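Cysteine synthase (Helicobacter pylori, PDB 6AHI) catalyses the pyridoxal phosphate-dependent conversion of O-acetyl-L-serine and hydrogen sulfide into L-cysteine and acetate, and also acts as an O-acetylserine-dependent cystathionine beta-synthase. Local coordinates at residues Pro15-Thr20 / Asn260-Gly265; Ile32-Glu37 / Thr290-Val295. All coordinates share one frame; numbering follows the deposited sequence.

Contact 1. Residues Pro15-Thr20 / Asn260-Gly265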
loop_
_atom_site.group_PDB
_atom_site.type_symbol
_atom_site.label_atom_id
_atom_site.label_comp_id
_atom_site.label_asym_id
_atom_site.label_seq_id
_atom_site.Cartn_x
_atom_site.Cartn_y
_atom_site.Cartn_z
ATOM N N PRO A 15 -8.258 -9.085 2.509
ATOM C CA PRO A 15 -9.011 -9.910 1.564
ATOM C C PRO A 15 -8.208 -11.143 1.099
ATOM O O PRO A 15 -7.006 -11.281 1.398
ATOM C CB PRO A 15 -9.273 -8.986 0.377
ATOM C CG PRO A 15 -8.324 -7.830 0.507
ATOM C CD PRO A 15 -7.778 -7.827 1.924
ATOM N N VAL A 16 -8.909 -12.050 0.420
ATOM C CA VAL A 16 -8.328 -13.224 -0.141
ATOM C C VAL A 16 -8.615 -13.205 -1.645
ATOM O O VAL A 16 -9.769 -13.023 -2.035
ATOM C CB VAL A 16 -8.915 -14.480 0.517
ATOM C CG1 VAL A 16 -8.413 -15.724 -0.174
ATOM C CG2 VAL A 16 -8.613 -14.563 2.020
ATOM N N PHE A 17 -7.570 -13.324 -2.467
ATOM C CA PHE A 17 -7.697 -13.406 -3.884
ATOM C C PHE A 17 -7.893 -14.866 -4.286
ATOM O O PHE A 17 -7.089 -15.743 -3.891
ATOM C CB PHE A 17 -6.453 -12.835 -4.561
ATOM C CG PHE A 17 -6.711 -12.386 -5.987
ATOM C CD1 PHE A 17 -6.752 -13.313 -7.011
ATOM C CD2 PHE A 17 -7.047 -11.078 -6.277
ATOM C CE1 PHE A 17 -7.073 -12.934 -8.308
ATOM C CE2 PHE A 17 -7.322 -10.682 -7.577
ATOM C CZ PHE A 17 -7.354 -11.615 -8.589
ATOM N N LYS A 18 -8.931 -15.140 -5.082
ATOM C CA LYS A 18 -9.197 -16.495 -5.571
ATOM C C LYS A 18 -8.805 -16.612 -7.047
ATOM O O LYS A 18 -9.293 -15.850 -7.916
ATOM C CB LYS A 18 -10.662 -16.887 -5.415
ATOM C CG LYS A 18 -11.007 -18.305 -5.852
ATOM C CD LYS A 18 -12.508 -18.498 -5.914
ATOM C CE LYS A 18 -12.899 -19.948 -6.018
ATOM N NZ LYS A 18 -14.378 -20.033 -6.040
ATOM N N PHE A 19 -7.883 -17.546 -7.309
ATOM C CA PHE A 19 -7.421 -17.903 -8.640
ATOM C C PHE A 19 -8.020 -19.258 -9.049
ATOM O O PHE A 19 -8.023 -20.219 -8.262
ATOM C CB PHE A 19 -5.899 -18.036 -8.655
ATOM C CG PHE A 19 -5.127 -16.828 -8.201
ATOM C CD1 PHE A 19 -4.671 -15.890 -9.127
ATOM C CD2 PHE A 19 -4.769 -16.670 -6.870
ATOM C CE1 PHE A 19 -3.898 -14.806 -8.719
ATOM C CE2 PHE A 19 -4.022 -15.576 -6.470
ATOM C CZ PHE A 19 -3.595 -14.643 -7.387
ATOM N N THR A 20 -8.486 -19.360 -10.309
ATOM C CA THR A 20 -8.988 -20.610 -10.858
ATOM C C THR A 20 -8.316 -20.900 -12.200
ATOM O O THR A 20 -7.414 -20.161 -12.629
ATOM C CB THR A 20 -10.508 -20.534 -11.056
ATOM O OG1 THR A 20 -10.737 -19.570 -12.086
ATOM C CG2 THR A 20 -11.233 -20.155 -9.787
ATOM N N ASN A 260 -3.021 -9.834 -13.031
ATOM C CA ASN A 260 -3.978 -9.793 -11.938
ATOM C C ASN A 260 -4.039 -8.423 -11.250
ATOM O O ASN A 260 -4.912 -8.224 -10.380
ATOM C CB ASN A 260 -3.686 -10.894 -10.910
ATOM C CG ASN A 260 -3.516 -12.238 -11.586
ATOM O OD1 ASN A 260 -2.431 -12.808 -11.584
ATOM N ND2 ASN A 260 -4.574 -12.742 -12.192
ATOM N N GLY A 261 -3.098 -7.531 -11.552
ATOM C CA GLY A 261 -2.996 -6.219 -10.880
ATOM C C GLY A 261 -2.540 -6.302 -9.431
ATOM O O GLY A 261 -2.743 -5.355 -8.678
ATOM N N LEU A 262 -1.888 -7.405 -9.060
ATOM C CA LEU A 262 -1.341 -7.578 -7.733
ATOM C C LEU A 262 0.118 -7.095 -7.741
ATOM O O LEU A 262 0.947 -7.611 -8.496
ATOM C CB LEU A 262 -1.452 -9.046 -7.326
ATOM C CG LEU A 262 -2.834 -9.492 -6.871
ATOM C CD1 LEU A 262 -3.008 -10.994 -7.024
ATOM C CD2 LEU A 262 -3.110 -9.068 -5.432
ATOM N N LEU A 263 0.415 -6.106 -6.897
ATOM C CA LEU A 263 1.738 -5.522 -6.803
ATOM C C LEU A 263 2.438 -6.037 -5.541
ATOM O O LEU A 263 2.487 -5.361 -4.499
ATOM C CB LEU A 263 1.598 -3.999 -6.796
ATOM C CG LEU A 263 0.934 -3.425 -8.046
ATOM C CD1 LEU A 263 0.629 -1.961 -7.838
ATOM C CD2 LEU A 263 1.840 -3.624 -9.267
ATOM N N VAL A 264 2.963 -7.258 -5.644
ATOM C CA VAL A 264 3.466 -7.990 -4.501
ATOM C C VAL A 264 4.957 -8.261 -4.673
ATOM O O VAL A 264 5.486 -8.215 -5.773
ATOM C CB VAL A 264 2.692 -9.292 -4.289
ATOM C CG1 VAL A 264 1.271 -9.014 -3.817
ATOM C CG2 VAL A 264 2.708 -10.164 -5.532
ATOM N N GLY A 265 5.632 -8.535 -3.550
ATOM C CA GLY A 265 7.085 -8.794 -3.559
ATOM C C GLY A 265 7.431 -10.135 -4.194
ATOM O O GLY A 265 6.571 -10.966 -4.463
#

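Contact 2. Residues Ile32-Glu37 / Thr290-Val295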
loop_
_atom_site.group_PDB
_atom_site.type_symbol
_atom_site.label_atom_id
_atom_site.label_comp_id
_atom_site.label_asym_id
_atom_site.label_seq_id
_atom_site.Cartn_x
_atom_site.Cartn_y
_atom_site.Cartn_z
ATOM N N ILE A 32 -6.782 -21.586 -5.982
ATOM C CA ILE A 32 -5.781 -21.086 -5.077
ATOM C C ILE A 32 -6.360 -19.823 -4.434
ATOM O O ILE A 32 -6.769 -18.901 -5.116
ATOM C CB ILE A 32 -4.433 -20.817 -5.784
ATOM C CG1 ILE A 32 -3.823 -22.090 -6.378
ATOM C CG2 ILE A 32 -3.462 -20.130 -4.822
ATOM C CD1 ILE A 32 -2.652 -21.838 -7.276
ATOM N N TYR A 33 -6.267 -19.780 -3.109
ATOM C CA TYR A 33 -6.611 -18.617 -2.333
ATOM C C TYR A 33 -5.330 -18.003 -1.770
ATOM O O TYR A 33 -4.653 -18.642 -1.028
ATOM C CB TYR A 33 -7.526 -18.999 -1.187
ATOM C CG TYR A 33 -8.815 -19.586 -1.650
ATOM C CD1 TYR A 33 -9.865 -18.768 -2.004
ATOM C CD2 TYR A 33 -8.986 -20.949 -1.771
ATOM C CE1 TYR A 33 -11.086 -19.286 -2.392
ATOM C CE2 TYR A 33 -10.198 -21.486 -2.206
ATOM C CZ TYR A 33 -11.257 -20.654 -2.498
ATOM O OH TYR A 33 -12.467 -21.177 -2.909
ATOM N N ALA A 34 -5.109 -16.731 -2.069
ATOM C CA ALA A 34 -3.998 -16.007 -1.545
ATOM C C ALA A 34 -4.506 -14.959 -0.579
ATOM O O ALA A 34 -5.250 -14.033 -0.944
ATOM C CB ALA A 34 -3.191 -15.352 -2.628
ATOM N N LYS A 35 -4.057 -15.105 0.664
ATOM C CA LYS A 35 -4.301 -14.110 1.661
ATOM C C LYS A 35 -3.388 -12.911 1.396
ATOM O O LYS A 35 -2.178 -13.065 1.342
ATOM C CB LYS A 35 -4.107 -14.777 3.019
ATOM C CG LYS A 35 -4.433 -13.889 4.189
ATOM C CD LYS A 35 -5.877 -13.632 4.350
ATOM C CE LYS A 35 -6.187 -13.246 5.777
ATOM N NZ LYS A 35 -7.455 -12.511 5.855
ATOM N N LEU A 36 -3.993 -11.731 1.194
ATOM C CA LEU A 36 -3.302 -10.540 0.731
ATOM C C LEU A 36 -2.804 -9.686 1.918
ATOM O O LEU A 36 -3.316 -8.578 2.160
ATOM C CB LEU A 36 -4.247 -9.725 -0.159
ATOM C CG LEU A 36 -4.801 -10.465 -1.373
ATOM C CD1 LEU A 36 -5.548 -9.492 -2.272
ATOM C CD2 LEU A 36 -3.673 -11.168 -2.117
ATOM N N GLU A 37 -1.727 -10.152 2.535
ATOM C CA GLU A 37 -1.155 -9.547 3.721
ATOM C C GLU A 37 -0.361 -8.294 3.380
ATOM O O GLU A 37 -0.059 -7.520 4.254
ATOM C CB GLU A 37 -0.293 -10.577 4.423
ATOM C CG GLU A 37 -1.154 -11.620 5.095
ATOM C CD GLU A 37 -2.043 -11.024 6.177
ATOM O OE1 GLU A 37 -1.482 -10.375 7.116
ATOM O OE2 GLU A 37 -3.306 -11.143 6.075
ATOM N N THR A 290 -2.459 -19.933 0.132
ATOM C CA THR A 290 -1.108 -19.346 0.274
ATOM C C THR A 290 -1.225 -17.935 0.890
ATOM O O THR A 290 -2.289 -17.416 1.102
ATOM C CB THR A 290 -0.340 -19.437 -1.053
ATOM O OG1 THR A 290 1.044 -19.114 -0.861
ATOM C CG2 THR A 290 -0.906 -18.511 -2.100
ATOM N N ILE A 291 -0.075 -17.326 1.168
ATOM C CA ILE A 291 0.024 -16.012 1.743
ATOM C C ILE A 291 0.964 -15.203 0.855
ATOM O O ILE A 291 2.062 -15.687 0.536
ATOM C CB ILE A 291 0.548 -16.066 3.196
ATOM C CG1 ILE A 291 -0.413 -16.830 4.109
ATOM C CG2 ILE A 291 0.818 -14.666 3.736
ATOM C CD1 ILE A 291 0.289 -17.403 5.285
ATOM N N PHE A 292 0.543 -13.990 0.506
ATOM C CA PHE A 292 1.372 -13.004 -0.160
ATOM C C PHE A 292 1.897 -12.026 0.882
ATOM O O PHE A 292 1.155 -11.156 1.325
ATOM C CB PHE A 292 0.582 -12.265 -1.244
ATOM C CG PHE A 292 0.217 -13.094 -2.445
ATOM C CD1 PHE A 292 0.663 -14.392 -2.581
ATOM C CD2 PHE A 292 -0.575 -12.565 -3.453
ATOM C CE1 PHE A 292 0.347 -15.144 -3.696
ATOM C CE2 PHE A 292 -0.915 -13.324 -4.563
ATOM C CZ PHE A 292 -0.440 -14.607 -4.697
ATOM N N PRO A 293 3.167 -12.141 1.318
ATOM C CA PRO A 293 3.630 -11.393 2.488
ATOM C C PRO A 293 3.761 -9.861 2.402
ATOM O O PRO A 293 3.461 -9.210 3.380
ATOM C CB PRO A 293 4.987 -12.041 2.817
ATOM C CG PRO A 293 4.911 -13.406 2.200
ATOM C CD PRO A 293 4.132 -13.172 0.922
ATOM N N ASP A 294 4.192 -9.287 1.275
ATOM C CA ASP A 294 4.505 -7.855 1.273
ATOM C C ASP A 294 4.332 -7.242 -0.118
ATOM O O ASP A 294 4.165 -7.941 -1.094
ATOM C CB ASP A 294 5.885 -7.616 1.893
ATOM C CG ASP A 294 7.101 -7.722 0.988
ATOM O OD1 ASP A 294 7.027 -8.427 -0.046
ATOM O OD2 ASP A 294 8.170 -7.146 1.387
ATOM N N VAL A 295 4.401 -5.903 -0.146
ATOM C CA VAL A 295 4.179 -5.067 -1.304
ATOM C C VAL A 295 5.436 -4.983 -2.165
ATOM O O VAL A 295 6.559 -4.960 -1.643
ATOM C CB VAL A 295 3.739 -3.640 -0.911
ATOM C CG1 VAL A 295 2.426 -3.629 -0.184
ATOM C CG2 VAL A 295 4.794 -2.890 -0.111
#

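Contact 1. Residues Pro15-Thr20 / Asn260-Gly265
The F17 ring takes the CD1 methyl of L262 over one face, while the F19 ring has N260 at its edge and CD1 of F17 over the centre of one face. Together these groups make a small aromatic-aliphatic cluster on the mixed sheet of this fold-type II PLP enzyme, where the loop between helices 246-260 and 266-281 lies against strand 16-19. The methyl-to-ring contact is a CH-pi interaction: L262 CD1 stands 4.2 Å from the F17 centroid, 15° off the ring normal, displaced toward the rim. The same methyl also meets F19 obliquely, with F19 CZ 3.7 Å from L262 CD1, so one leucine branch packs against both rings. F17 and F19 reach the cluster by different rotations. In F17, CG lies opposite the backbone N (chi1 -157°), which carries the ring along the strand toward F19, whose own CG stays beside its backbone N. F19 is further packed by F272 and F292. On the outer side V16 and F17 pair with a strand of the second subunit, which continues the sheet across the dimer interface, and M7 of that subunit touches L262. The link between the segments is thus wholly one of side chains. At the helix end the N260 amide stands almost perpendicular to the F19 ring, its oxygen bonded to the hydroxyl of Y24, and N260 OD1 lies 3.8 Å from F19 CE1, near the ring plane.

Contact 2. Residues Ile32-Glu37 / Thr290-Val295
A34 drops its methyl squarely onto the face of F292: CB stands 3.5 Å from the ring centroid, a close CH-pi contact made with the ring in an uncommon rotation, chi2 of F292 at -5°. The two residues belong to neighbouring parallel strands, 31-36 and 287-292, inside the mixed sheet of the fold-type II PLP enzyme, and the short strand segments cross with a twist of 37°. Backbone bonds tie the pair in the staggered pattern of a parallel ladder: T290 N gives to Y33 O at 2.8 Å, K35 N to T290 O at 2.9 Å, and F292 N to K35 O at 3.0 Å, all nearly straight. T290 O also receives a CA-H contact from A34. Beyond this the ladder frays: L36 is the centre of an inverse gamma turn, and the bond from E37 N to F292 O is weak. L36 still lies alongside F292, pointing the same way, with its CD2 3.7 Å from CD2 of the ring. On the face that carries K35 and I291, the lysine chain bends at its second torsion and leads its amine to E163 and E167. E37 packs its CG against CG2 of I291, while its carboxylate is held by R48, T14 and N40. The end of strand 287-292 leads to the cofactor site, since I291 packs near T184 and P293 near S267, both probable pyridoxal phosphate ligands. T290 turns its hydroxyl opposite its own backbone N (chi1 -169°), and that oxygen bonds V176 O on the next strand. Its methyl branch turns back to strand 31-36, T290 CG2 lying 3.9 Å from A34 CB and 4.1 Å from I32 CG2.

In the fold
From the N terminus the chain lays down 15-20, then 32-37, and only after some 220 residues returns with 260-265 and 290-295, so the loops closed by contact 1 and contact 2 cross. Strand 16-19 runs antiparallel beside strand 31-36, with F17 N 2.9 Å from A34 O and F19 N 2.8 Å from I32 O, probable hydrogen bonds that join the contacts directly. Their centres lie about 7 Å apart. Contact 2 places strand 287-292 in the sheet, while contact 1 brings the loop ahead of helix 266-281 against it. F292 bridges both, touching F19 and L262, and thereby unites the chain's early strands with its C-terminal part.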